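Local coordinates for protein BIFUNCTIONAL PROTEIN Proline utilization A (PutA) (Corynebacterium freiburgense, PDB 5UX5) that probably oxidises proline to glutamate in two steps, coupling an FAD-dependent proline dehydrogenase to an NAD-dependent aldehyde dehydrogenase within one chain, at residues A[372-377]-A[395-400]; A[977-982]-A[999-1004]; A[494-499]-A[652-657]; A[705-710]-A[737-742]. All blocks are in the same frame, centred on the assembly; numbering follows the deposited sequence.

Interaction 1: residues A[372-377]-A[395-400]; sequences QLDVEM and TVILYT. With FAD (flavin-adenine dinucleotide), chain E.
Val375, Glu376 and Met377 pair in parallel with Val396, Ile397 and Leu398, joining two neighbouring strands in the buried wall of the proline dehydrogenase barrel; the strand axes cross at 23°. Four backbone bonds hold the register, alternating between the strands: Val375 N to Thr395 O (3.1 Å), Ile397 N to Val375 O (2.9 Å), Met377 N to Ile397 O (3.0 Å) and Tyr399 N to Met377 O (2.7 Å). Helix 383-393 connects the strands, so the pair is a beta-alpha-beta unit of a TIM-type barrel. Side chains alternate between its faces. Val375, Met377, Val396 and Leu398 share one, where Met377 CB meets Leu398 CD2 at 4.0 Å and helix 383-393 covers Val375 and Met377. On the face of Glu376 and Ile397, these two side chains run alongside, pointing the same way. Glu376 has CG beside its backbone N (chi1 -49°) and is extended beyond it, which carries OE1 past Ile397 CD1 (3.8 Å) to Lys294 and Tyr185, while OE2 meets Arg296. Where the strands near the FAD, its methyl carbon C7M lies 3.4 Å from Met377 O and 3.9 Å from Tyr399 CB.

Interaction 2: residues A[977-982]-A[999-1004]; sequences LYVVGD and TELRKL
Tyr978, Leu1004 and Arg1002 bury the most surface where strand 965-980 runs parallel to strand 1000-1003. Tyr978 and Arg1002 are bridge partners whose side chains lie alongside each other on one face. The arginine is extended from CG to NE, and its aliphatic part follows the ring, with CD 3.6 Å from Tyr978 CE1. The tyrosine ring and guanidinium planes stand 78° apart, and the hydroxyl meets the guanidinium edge; Arg1002 NH1 donates to Tyr978 OH, although the modelled separation is too short to be trusted in detail. Glu1000 OE2 holds the same guanidinium through a weak salt bridge, 3.3 Å from Arg1002 NH2. Leu1004 splits its two methyls: CD1 lies 3.9 Å from Tyr978 CD1, while CD2 packs obliquely on Val980 CG2 at 3.7 Å. Its backbone N bonds to Val979 O (3.0 Å), following the rung from Val979 N to Arg1002 O (2.9 Å). Helix 984-997 links the strands into a beta-alpha-beta unit, consistent with the Rossmann-like C-terminal domain of larger PutA enzymes, and covers Val979 and Leu1001 on the other face. Lys1003, on that face too, sends NZ to a weak salt bridge with Asp982 OD1, past the end of strand 965-980, and makes a cation-pi contact with Phe987. Backbone bonds thus set the register, apolar groups pack toward helix 984-997, and Arg1002 is bracketed by Tyr978 OH and Glu1000.

Interaction 3: residues A[494-499]-A[652-657]; sequences RLITDV and ADAGRR. With NAD (nicotinamide-adenine-dinucleotide), chain F.
Ala654 presses a methyl against carbonyl oxygens: its CB, on the first helical turn of 653-659, makes van der Waals contact with the chain of 494-499, 3.6 Å from Thr497 O and 3.7 Å from Ile496 O. The helix belongs to the Rossmann-type NAD-binding part of the aldehyde dehydrogenase, and the loop leads into helix 499-511, which Asp498 N-caps by accepting from Glu500 N. Ile496 CG2 adds a looser, apolar touch to the same methyl at 4.3 Å. Beside it, Val499 works through one branch. CG1 stands beside the backbone N (chi1 -73°) and from there reaches Asp653 O at 3.6 Å and Arg657 CB at 3.8 Å. Arg657 has CG anti to its own N and bends at chi2 (56°), which lays the start of the chain along Val499 while NH2 goes on to a salt bridge with Asp503 of helix 499-511. The loop is tied to the neighbouring segment by backbone bonds of Ile496 to His648 and Asp650, and Asp650 OD1 also accepts from Gly655 N. The contact thus backs the adenine pocket: Gly655 faces the cofactor, and its CA lies 3.5 Å from C2A of the NAD adenine.

Interaction 4: residues A[705-710]-A[737-742]; sequences DPDLAV and VGRFTD
Phe740 packs against the first turns of helix 706-718 and contributes the largest share of the contact, with Pro706, Val710 and Ala709 as its apolar partners. On helix 740-750 its ring has CG anti to the backbone N (chi1 178°), which swings it across to the other helix. There Val710 CG2 stands over one face, 3.5 Å from Phe740 CD1, while Ala709 CB comes to the edge near the ring plane, 3.8 Å from Phe740 CE1. Pro706 CB makes a looser touch with Phe740 CB at 4.4 Å. Val700, Val731 and Leu733, on strands 696-700 and 728-734, also touch the ring.

A cap and a turn precede the helices. Asp705 N-caps helix 706-718, OD1 accepting from Leu708 N at 3.1 Å, while its OD2 pairs with Arg1067. A type II' turn from Val737 to Phe740 leads into the other helix; Gly738 takes the positive phi (59°) that this turn needs, and Phe740 N bonds to Val737 O at 3.2 Å.

The ionic element is Asp707 with Arg739. Asp707 OD2 meets the guanidinium edge, but the atoms clash in the model and the exact geometry is doubtful. Asp707 OD1 also accepts from Gln743. Both an apolar touch, Val710 on Leu162, and a long, weak ion pair, Arg739 with Glu159, reach the proline dehydrogenase part. The contact therefore combines an apolar centre with an ionic margin that is less certain.

Interactions 1 and 3 each border a cofactor, FAD and NAD respectively, and their centres lie about 75 Å apart on opposite sides of the chain's centre. Interaction 4 belongs to the aldehyde dehydrogenase part but is the nearest of the other three to interaction 1: centres about 36 Å apart, closest atoms about 16 Å. With its touches to residues 159-162, this is consistent with a place near the junction of the two catalytic parts, about 51 Å from interaction 3 (centres). Interaction 2 is remote from the flavin, its centre about 77 Å from that of interaction 1, yet about 40 Å from that of interaction 3. Interactions 1 and 2 share the parallel strand-helix-strand plan; interaction 3 sets a helix against a loop, interaction 4 a helix against a turn and the helix after it.

Interaction 1: residues A[372-377]-A[395-400]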
# COMPACT_ATOMS: atom_id res chain seq x y z
N GLN A 372 23.01 -35.21 -14.77
CA GLN A 372 22.65 -33.92 -14.22
C GLN A 372 21.16 -33.65 -14.30
O GLN A 372 20.73 -32.57 -13.90
CB GLN A 372 23.41 -32.80 -14.93
CG GLN A 372 24.72 -32.43 -14.27
CD GLN A 372 25.81 -33.40 -14.60
OE1 GLN A 372 26.07 -33.67 -15.78
NE2 GLN A 372 26.42 -33.99 -13.57
N LEU A 373 20.36 -34.59 -14.79
CA LEU A 373 18.95 -34.34 -15.05
C LEU A 373 18.10 -35.18 -14.12
O LEU A 373 18.05 -36.41 -14.26
CB LEU A 373 18.60 -34.64 -16.51
CG LEU A 373 17.16 -34.41 -16.94
CD1 LEU A 373 16.82 -32.93 -16.88
CD2 LEU A 373 16.96 -34.94 -18.33
N ASP A 374 17.41 -34.51 -13.21
CA ASP A 374 16.28 -35.06 -12.49
C ASP A 374 15.05 -34.35 -13.02
O ASP A 374 15.15 -33.22 -13.51
CB ASP A 374 16.42 -34.82 -10.98
CG ASP A 374 17.71 -35.40 -10.39
OD1 ASP A 374 18.21 -36.41 -10.93
OD2 ASP A 374 18.22 -34.85 -9.39
N VAL A 375 13.90 -35.01 -12.98
CA VAL A 375 12.61 -34.40 -13.32
C VAL A 375 11.75 -34.33 -12.07
O VAL A 375 11.57 -35.34 -11.38
CB VAL A 375 11.87 -35.18 -14.43
CG1 VAL A 375 10.44 -34.67 -14.56
CG2 VAL A 375 12.62 -35.10 -15.76
N GLU A 376 11.22 -33.16 -11.77
CA GLU A 376 10.41 -32.97 -10.57
C GLU A 376 8.97 -32.70 -10.97
O GLU A 376 8.72 -31.87 -11.85
CB GLU A 376 11.01 -31.85 -9.71
CG GLU A 376 12.54 -32.01 -9.47
CD GLU A 376 13.08 -31.12 -8.35
OE1 GLU A 376 14.30 -31.18 -8.04
OE2 GLU A 376 12.26 -30.35 -7.79
N MET A 377 8.03 -33.43 -10.36
CA MET A 377 6.61 -33.42 -10.72
C MET A 377 5.74 -33.37 -9.46
O MET A 377 6.23 -33.38 -8.33
CB MET A 377 6.25 -34.65 -11.58
CG MET A 377 6.78 -34.62 -13.04
SD MET A 377 6.48 -36.10 -14.04
CE MET A 377 4.82 -35.84 -14.64
N THR A 395 15.65 -40.46 -12.34
CA THR A 395 15.28 -39.79 -11.10
C THR A 395 14.03 -38.94 -11.32
O THR A 395 14.03 -38.01 -12.14
CB THR A 395 16.41 -38.90 -10.59
OG1 THR A 395 17.63 -39.65 -10.54
CG2 THR A 395 16.10 -38.35 -9.19
N VAL A 396 12.97 -39.24 -10.58
CA VAL A 396 11.78 -38.40 -10.59
C VAL A 396 11.44 -38.07 -9.14
O VAL A 396 11.33 -38.97 -8.30
CB VAL A 396 10.61 -39.08 -11.31
CG1 VAL A 396 9.31 -38.34 -11.05
CG2 VAL A 396 10.92 -39.15 -12.78
N ILE A 397 11.31 -36.78 -8.84
CA ILE A 397 11.13 -36.31 -7.47
C ILE A 397 9.75 -35.70 -7.35
O ILE A 397 9.46 -34.68 -8.00
CB ILE A 397 12.23 -35.32 -7.08
CG1 ILE A 397 13.59 -35.93 -7.40
CG2 ILE A 397 12.09 -34.97 -5.61
CD1 ILE A 397 14.69 -34.91 -7.51
N LEU A 398 8.91 -36.31 -6.53
CA LEU A 398 7.51 -35.92 -6.43
C LEU A 398 7.29 -34.91 -5.31
O LEU A 398 7.66 -35.14 -4.15
CB LEU A 398 6.64 -37.15 -6.20
CG LEU A 398 6.62 -38.12 -7.38
CD1 LEU A 398 5.63 -39.24 -7.12
CD2 LEU A 398 6.31 -37.39 -8.68
N TYR A 399 6.68 -33.78 -5.67
CA TYR A 399 6.31 -32.77 -4.68
C TYR A 399 5.33 -33.38 -3.69
O TYR A 399 4.28 -33.88 -4.07
CB TYR A 399 5.71 -31.55 -5.37
CG TYR A 399 5.21 -30.50 -4.40
CD1 TYR A 399 6.08 -29.60 -3.79
CD2 TYR A 399 3.87 -30.41 -4.09
CE1 TYR A 399 5.61 -28.66 -2.87
CE2 TYR A 399 3.40 -29.47 -3.18
CZ TYR A 399 4.26 -28.60 -2.58
OH TYR A 399 3.76 -27.68 -1.70
N THR A 400 5.69 -33.40 -2.42
CA THR A 400 4.82 -33.98 -1.39
C THR A 400 4.53 -32.95 -0.31
O THR A 400 5.41 -32.68 0.54
CB THR A 400 5.45 -35.24 -0.80
OG1 THR A 400 5.66 -36.19 -1.84
CG2 THR A 400 4.56 -35.86 0.26
PA FAD E . 2.40 -24.99 -18.46
O1A FAD E . 0.90 -24.90 -18.88
O2A FAD E . 3.41 -25.28 -19.47
O5B FAD E . 3.03 -23.80 -17.85
C5B FAD E . 2.23 -22.89 -17.10
C4B FAD E . 3.10 -21.73 -16.67
O4B FAD E . 3.26 -20.80 -17.70
C3B FAD E . 2.53 -20.96 -15.52
O3B FAD E . 2.73 -21.51 -14.26
C2B FAD E . 3.19 -19.64 -15.67
O2B FAD E . 4.39 -19.59 -14.97
C1B FAD E . 3.33 -19.50 -17.15
N9A FAD E . 2.31 -18.66 -17.75
C8A FAD E . 1.02 -19.04 -18.09
N7A FAD E . 0.35 -17.98 -18.59
C5A FAD E . 1.17 -16.85 -18.63
C6A FAD E . 1.01 -15.52 -19.06
N6A FAD E . -0.24 -15.00 -19.60
N1A FAD E . 2.04 -14.68 -18.95
C2A FAD E . 3.24 -15.10 -18.42
N3A FAD E . 3.42 -16.39 -17.99
C4A FAD E . 2.43 -17.28 -18.08
N1 FAD E . 6.54 -22.52 -8.72
C2 FAD E . 7.29 -21.47 -8.08
O2 FAD E . 7.01 -20.16 -8.41
N3 FAD E . 8.23 -21.80 -7.09
C4 FAD E . 8.50 -23.12 -6.74
O4 FAD E . 9.44 -23.42 -5.78
C4X FAD E . 7.84 -24.23 -7.52
N5 FAD E . 8.19 -25.56 -7.34
C5X FAD E . 7.59 -26.57 -8.12
C6 FAD E . 7.93 -27.92 -7.95
C7 FAD E . 7.31 -28.89 -8.73
C7M FAD E . 7.64 -30.34 -8.56
C8 FAD E . 6.38 -28.54 -9.69
C8M FAD E . 5.73 -29.58 -10.53
C9 FAD E . 6.05 -27.21 -9.86
C9A FAD E . 6.64 -26.23 -9.08
N10 FAD E . 6.28 -24.87 -9.31
C10 FAD E . 6.87 -23.85 -8.53
C1' FAD E . 5.24 -24.54 -10.30
C2' FAD E . 5.72 -24.09 -11.66
O2' FAD E . 6.32 -22.86 -11.53
C3' FAD E . 4.48 -24.06 -12.59
O3' FAD E . 3.61 -23.11 -12.10
C4' FAD E . 3.69 -25.36 -12.77
O4' FAD E . 4.44 -26.50 -12.56
C5' FAD E . 2.90 -25.43 -14.10
O5' FAD E . 3.63 -25.07 -15.27
P FAD E . 4.01 -26.10 -16.46
O1P FAD E . 5.51 -26.14 -16.95
O2P FAD E . 3.37 -27.41 -15.85
O3P FAD E . 2.80 -26.08 -17.53

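Interaction 2: residues A[977-982]-A[999-1004]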
# COMPACT_ATOMS: atom_id res chain seq x y z
N LEU A 977 -28.34 21.05 7.44
CA LEU A 977 -27.74 22.34 7.16
C LEU A 977 -28.46 23.44 7.94
O LEU A 977 -29.69 23.49 7.95
CB LEU A 977 -27.74 22.65 5.65
CG LEU A 977 -27.07 23.98 5.29
CD1 LEU A 977 -25.62 23.92 5.65
CD2 LEU A 977 -27.17 24.28 3.82
N TYR A 978 -27.70 24.27 8.64
CA TYR A 978 -28.24 25.40 9.37
C TYR A 978 -28.20 26.66 8.50
O TYR A 978 -27.25 26.88 7.74
CB TYR A 978 -27.45 25.63 10.67
CG TYR A 978 -27.76 24.58 11.71
CD1 TYR A 978 -28.86 24.71 12.55
CD2 TYR A 978 -26.94 23.45 11.87
CE1 TYR A 978 -29.17 23.76 13.49
CE2 TYR A 978 -27.24 22.47 12.84
CZ TYR A 978 -28.35 22.64 13.65
OH TYR A 978 -28.67 21.70 14.62
N VAL A 979 -29.25 27.47 8.60
CA VAL A 979 -29.41 28.65 7.75
C VAL A 979 -29.55 29.88 8.64
O VAL A 979 -30.38 29.89 9.56
CB VAL A 979 -30.63 28.50 6.82
CG1 VAL A 979 -30.72 29.68 5.86
CG2 VAL A 979 -30.56 27.20 6.06
N VAL A 980 -28.76 30.91 8.35
CA VAL A 980 -28.78 32.15 9.11
C VAL A 980 -29.18 33.31 8.20
O VAL A 980 -28.59 33.48 7.12
CB VAL A 980 -27.43 32.44 9.76
CG1 VAL A 980 -27.53 33.74 10.52
CG2 VAL A 980 -27.10 31.35 10.69
N GLY A 981 -30.18 34.07 8.61
CA GLY A 981 -30.63 35.21 7.84
C GLY A 981 -32.02 35.00 7.30
O GLY A 981 -32.58 33.90 7.35
N ASP A 982 -32.59 36.07 6.76
CA ASP A 982 -33.95 36.03 6.23
C ASP A 982 -33.96 36.57 4.81
O ASP A 982 -33.63 37.74 4.57
CB ASP A 982 -34.94 36.80 7.11
CG ASP A 982 -35.13 36.14 8.48
OD1 ASP A 982 -35.29 34.89 8.57
OD2 ASP A 982 -35.09 36.87 9.49
N THR A 999 -31.15 16.74 2.43
CA THR A 999 -30.72 17.46 3.62
C THR A 999 -31.90 18.14 4.30
O THR A 999 -32.90 18.48 3.67
CB THR A 999 -29.69 18.52 3.23
OG1 THR A 999 -28.58 17.90 2.58
CG2 THR A 999 -29.20 19.27 4.42
N GLU A 1000 -31.80 18.26 5.62
CA GLU A 1000 -32.75 18.99 6.44
C GLU A 1000 -32.21 20.39 6.64
O GLU A 1000 -31.03 20.55 6.94
CB GLU A 1000 -32.96 18.29 7.77
CG GLU A 1000 -33.93 18.95 8.71
CD GLU A 1000 -33.84 18.45 10.15
OE1 GLU A 1000 -34.79 18.72 10.92
OE2 GLU A 1000 -32.83 17.81 10.53
N LEU A 1001 -33.04 21.40 6.37
CA LEU A 1001 -32.71 22.78 6.67
C LEU A 1001 -33.24 23.14 8.05
O LEU A 1001 -34.38 22.80 8.39
CB LEU A 1001 -33.31 23.71 5.62
CG LEU A 1001 -32.85 23.37 4.22
CD1 LEU A 1001 -33.53 24.23 3.20
CD2 LEU A 1001 -31.40 23.60 4.17
N ARG A 1002 -32.40 23.76 8.88
CA ARG A 1002 -32.80 24.27 10.19
C ARG A 1002 -32.46 25.75 10.27
O ARG A 1002 -31.30 26.12 10.09
CB ARG A 1002 -32.12 23.52 11.34
CG ARG A 1002 -32.63 22.15 11.59
CD ARG A 1002 -31.97 21.57 12.83
NE ARG A 1002 -32.05 20.11 12.85
CZ ARG A 1002 -31.22 19.33 13.53
NH1 ARG A 1002 -30.26 19.89 14.25
NH2 ARG A 1002 -31.35 18.01 13.50
N LYS A 1003 -33.49 26.59 10.49
CA LYS A 1003 -33.27 28.01 10.69
C LYS A 1003 -32.63 28.23 12.05
O LYS A 1003 -32.89 27.50 13.00
CB LYS A 1003 -34.58 28.79 10.59
CG LYS A 1003 -34.74 29.52 9.24
CD LYS A 1003 -36.14 30.09 9.05
CE LYS A 1003 -36.35 30.64 7.64
NZ LYS A 1003 -35.51 31.84 7.34
N LEU A 1004 -31.70 29.19 12.11
CA LEU A 1004 -30.85 29.38 13.27
C LEU A 1004 -30.82 30.85 13.63
O LEU A 1004 -30.63 31.70 12.76
CB LEU A 1004 -29.43 28.89 13.00
CG LEU A 1004 -28.41 28.93 14.13
CD1 LEU A 1004 -28.52 27.72 15.07
CD2 LEU A 1004 -27.05 29.02 13.53

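Interaction 3: residues A[494-499]-A[652-657]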
# COMPACT_ATOMS: atom_id res chain seq x y z
N ARG A 494 16.37 29.83 9.93
CA ARG A 494 16.27 30.96 10.84
C ARG A 494 14.90 31.03 11.50
O ARG A 494 13.88 30.71 10.88
CB ARG A 494 16.50 32.27 10.11
CG ARG A 494 16.70 33.47 11.01
CD ARG A 494 16.87 34.69 10.15
NE ARG A 494 15.70 34.81 9.28
CZ ARG A 494 14.77 35.74 9.43
NH1 ARG A 494 14.88 36.64 10.41
NH2 ARG A 494 13.73 35.77 8.60
N LEU A 495 14.87 31.48 12.76
CA LEU A 495 13.61 31.63 13.48
C LEU A 495 13.09 33.07 13.39
O LEU A 495 13.80 34.02 13.69
CB LEU A 495 13.78 31.24 14.95
CG LEU A 495 12.51 31.27 15.80
CD1 LEU A 495 11.68 30.03 15.57
CD2 LEU A 495 12.84 31.39 17.25
N ILE A 496 11.82 33.21 13.04
CA ILE A 496 11.19 34.52 12.97
C ILE A 496 10.50 34.79 14.29
O ILE A 496 9.67 34.00 14.73
CB ILE A 496 10.19 34.59 11.81
CG1 ILE A 496 10.93 34.48 10.49
CG2 ILE A 496 9.42 35.88 11.88
CD1 ILE A 496 10.04 34.44 9.31
N THR A 497 10.86 35.90 14.95
CA THR A 497 10.23 36.26 16.22
C THR A 497 9.69 37.68 16.23
O THR A 497 8.89 38.00 17.12
CB THR A 497 11.21 36.09 17.41
OG1 THR A 497 12.31 37.00 17.30
CG2 THR A 497 11.73 34.69 17.51
N ASP A 498 10.07 38.52 15.27
CA ASP A 498 9.66 39.92 15.22
C ASP A 498 8.39 40.07 14.38
O ASP A 498 8.40 39.78 13.18
CB ASP A 498 10.79 40.77 14.66
CG ASP A 498 10.47 42.23 14.65
OD1 ASP A 498 9.41 42.61 15.20
OD2 ASP A 498 11.26 43.02 14.10
N VAL A 499 7.32 40.55 15.00
CA VAL A 499 6.07 40.72 14.27
C VAL A 499 6.26 41.61 13.05
O VAL A 499 5.57 41.45 12.04
CB VAL A 499 4.95 41.23 15.21
CG1 VAL A 499 4.53 40.11 16.13
CG2 VAL A 499 5.40 42.45 16.04
N ALA A 652 4.64 32.14 19.43
CA ALA A 652 4.32 33.28 20.28
C ALA A 652 3.84 34.42 19.40
O ALA A 652 3.09 34.14 18.45
CB ALA A 652 5.51 33.61 21.16
N ASP A 653 4.27 35.67 19.61
CA ASP A 653 3.65 36.81 18.92
C ASP A 653 3.75 36.70 17.39
O ASP A 653 2.78 36.98 16.68
CB ASP A 653 4.27 38.11 19.41
CG ASP A 653 3.78 38.49 20.80
OD1 ASP A 653 2.84 37.82 21.25
OD2 ASP A 653 4.34 39.43 21.44
N ALA A 654 4.92 36.33 16.87
CA ALA A 654 5.10 36.30 15.41
C ALA A 654 4.24 35.22 14.75
O ALA A 654 3.65 35.46 13.69
CB ALA A 654 6.57 36.08 15.07
N GLY A 655 4.13 34.05 15.37
CA GLY A 655 3.25 33.03 14.81
C GLY A 655 1.80 33.47 14.83
O GLY A 655 1.08 33.34 13.84
N ARG A 656 1.35 34.01 15.97
CA ARG A 656 -0.02 34.48 16.07
C ARG A 656 -0.28 35.61 15.09
O ARG A 656 -1.33 35.67 14.44
CB ARG A 656 -0.29 34.94 17.51
CG ARG A 656 -1.57 35.72 17.64
CD ARG A 656 -2.06 35.79 19.07
NE ARG A 656 -3.41 36.36 19.12
CZ ARG A 656 -4.07 36.59 20.24
NH1 ARG A 656 -3.51 36.33 21.42
NH2 ARG A 656 -5.30 37.08 20.20
N ARG A 657 0.69 36.50 14.93
CA ARG A 657 0.57 37.57 13.96
C ARG A 657 0.46 36.99 12.55
O ARG A 657 -0.29 37.52 11.72
CB ARG A 657 1.76 38.51 14.10
CG ARG A 657 1.79 39.68 13.18
CD ARG A 657 0.53 40.50 13.31
NE ARG A 657 0.52 41.59 12.34
CZ ARG A 657 -0.56 42.25 11.94
NH1 ARG A 657 -1.75 41.95 12.42
NH2 ARG A 657 -0.43 43.22 11.05
PA NAD F . -0.39 21.50 16.24
O1A NAD F . -1.91 21.27 15.92
O2A NAD F . -0.22 22.12 17.66
O5B NAD F . 0.24 22.51 15.21
C5B NAD F . 0.43 22.21 13.85
C4B NAD F . 1.03 23.42 13.13
O4B NAD F . 0.49 24.67 13.55
C3B NAD F . 2.52 23.47 13.29
O3B NAD F . 3.13 24.05 12.19
C2B NAD F . 2.57 24.32 14.49
O2B NAD F . 3.83 24.79 14.82
C1B NAD F . 1.56 25.37 14.16
N9A NAD F . 1.13 26.12 15.33
C8A NAD F . 0.48 25.63 16.45
N7A NAD F . 0.26 26.64 17.32
C5A NAD F . 0.75 27.84 16.80
C6A NAD F . 0.79 29.16 17.23
N6A NAD F . 0.25 29.58 18.51
N1A NAD F . 1.35 30.10 16.45
C2A NAD F . 1.89 29.79 15.24
N3A NAD F . 1.86 28.51 14.78
C4A NAD F . 1.31 27.53 15.53
O3 NAD F . 0.31 20.07 16.05
PN NAD F . 1.50 19.40 16.90
O1N NAD F . 1.92 20.18 18.13
O2N NAD F . 2.73 19.42 16.04
O5D NAD F . 0.99 17.92 17.27
C5D NAD F . -0.20 17.81 18.04
C4D NAD F . -1.09 16.59 17.77
O4D NAD F . -1.64 16.50 16.48
C3D NAD F . -0.50 15.24 17.97
O3D NAD F . -0.13 14.95 19.27
C2D NAD F . -1.69 14.45 17.58
O2D NAD F . -2.42 14.14 18.71
C1D NAD F . -2.41 15.33 16.59

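Interaction 4: residues A[705-710]-A[737-742]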
# COMPACT_ATOMS: atom_id res chain seq x y z
N ASP A 705 -10.81 -13.16 5.54
CA ASP A 705 -9.56 -13.88 5.50
C ASP A 705 -8.77 -13.40 6.70
O ASP A 705 -8.28 -12.26 6.73
CB ASP A 705 -8.80 -13.62 4.20
CG ASP A 705 -7.52 -14.44 4.09
OD1 ASP A 705 -6.80 -14.56 5.10
OD2 ASP A 705 -7.23 -14.94 2.99
N PRO A 706 -8.60 -14.25 7.72
CA PRO A 706 -7.94 -13.78 8.94
C PRO A 706 -6.53 -13.30 8.71
O PRO A 706 -6.10 -12.33 9.34
CB PRO A 706 -8.00 -15.01 9.85
CG PRO A 706 -8.17 -16.13 8.95
CD PRO A 706 -9.02 -15.65 7.83
N ASP A 707 -5.80 -13.95 7.80
CA ASP A 707 -4.40 -13.59 7.60
C ASP A 707 -4.27 -12.26 6.87
O ASP A 707 -3.54 -11.36 7.32
CB ASP A 707 -3.70 -14.71 6.87
CG ASP A 707 -3.74 -15.98 7.67
OD1 ASP A 707 -3.24 -15.98 8.82
OD2 ASP A 707 -4.34 -16.96 7.18
N LEU A 708 -5.00 -12.09 5.78
CA LEU A 708 -5.01 -10.78 5.13
C LEU A 708 -5.50 -9.71 6.10
O LEU A 708 -4.94 -8.61 6.14
CB LEU A 708 -5.87 -10.84 3.87
CG LEU A 708 -5.28 -11.84 2.87
CD1 LEU A 708 -6.02 -11.87 1.55
CD2 LEU A 708 -3.84 -11.47 2.63
N ALA A 709 -6.48 -10.03 6.95
CA ALA A 709 -6.94 -9.03 7.92
C ALA A 709 -5.84 -8.66 8.90
O ALA A 709 -5.57 -7.47 9.10
CB ALA A 709 -8.17 -9.53 8.66
N VAL A 710 -5.13 -9.67 9.44
CA VAL A 710 -4.04 -9.39 10.38
C VAL A 710 -2.97 -8.51 9.74
O VAL A 710 -2.50 -7.54 10.34
CB VAL A 710 -3.42 -10.70 10.91
CG1 VAL A 710 -2.03 -10.42 11.46
CG2 VAL A 710 -4.29 -11.32 11.98
N VAL A 737 -13.34 -14.86 15.46
CA VAL A 737 -12.56 -14.72 14.24
C VAL A 737 -11.38 -15.70 14.18
O VAL A 737 -10.45 -15.51 13.41
CB VAL A 737 -12.11 -13.27 14.04
CG1 VAL A 737 -13.28 -12.40 13.64
CG2 VAL A 737 -11.51 -12.73 15.32
N GLY A 738 -11.44 -16.78 14.95
CA GLY A 738 -10.47 -17.86 14.78
C GLY A 738 -9.01 -17.47 14.94
O GLY A 738 -8.56 -17.00 16.00
N ARG A 739 -8.22 -17.74 13.92
CA ARG A 739 -6.78 -17.56 14.08
C ARG A 739 -6.36 -16.10 14.18
O ARG A 739 -5.19 -15.84 14.50
CB ARG A 739 -6.06 -18.26 12.93
CG ARG A 739 -6.71 -19.59 12.54
CD ARG A 739 -5.81 -20.40 11.61
NE ARG A 739 -5.17 -19.55 10.60
CZ ARG A 739 -5.79 -19.12 9.51
NH1 ARG A 739 -7.05 -19.45 9.28
NH2 ARG A 739 -5.15 -18.37 8.63
N PHE A 740 -7.29 -15.15 13.96
CA PHE A 740 -6.95 -13.74 13.85
C PHE A 740 -6.10 -13.25 15.01
O PHE A 740 -5.02 -12.69 14.81
CB PHE A 740 -8.23 -12.88 13.75
CG PHE A 740 -7.95 -11.40 13.67
CD1 PHE A 740 -7.70 -10.80 12.44
CD2 PHE A 740 -7.88 -10.63 14.81
CE1 PHE A 740 -7.40 -9.46 12.34
CE2 PHE A 740 -7.57 -9.28 14.72
CZ PHE A 740 -7.33 -8.70 13.47
N THR A 741 -6.60 -13.41 16.24
CA THR A 741 -5.93 -12.77 17.37
C THR A 741 -4.55 -13.36 17.61
O THR A 741 -3.58 -12.61 17.81
CB THR A 741 -6.79 -12.88 18.62
OG1 THR A 741 -8.17 -12.67 18.29
CG2 THR A 741 -6.33 -11.81 19.62
N ASP A 742 -4.43 -14.69 17.58
CA ASP A 742 -3.11 -15.30 17.72
C ASP A 742 -2.14 -14.73 16.69
O ASP A 742 -1.02 -14.32 17.04
CB ASP A 742 -3.19 -16.82 17.55
CG ASP A 742 -3.70 -17.55 18.76
OD1 ASP A 742 -3.57 -17.06 19.93
OD2 ASP A 742 -4.22 -18.67 18.53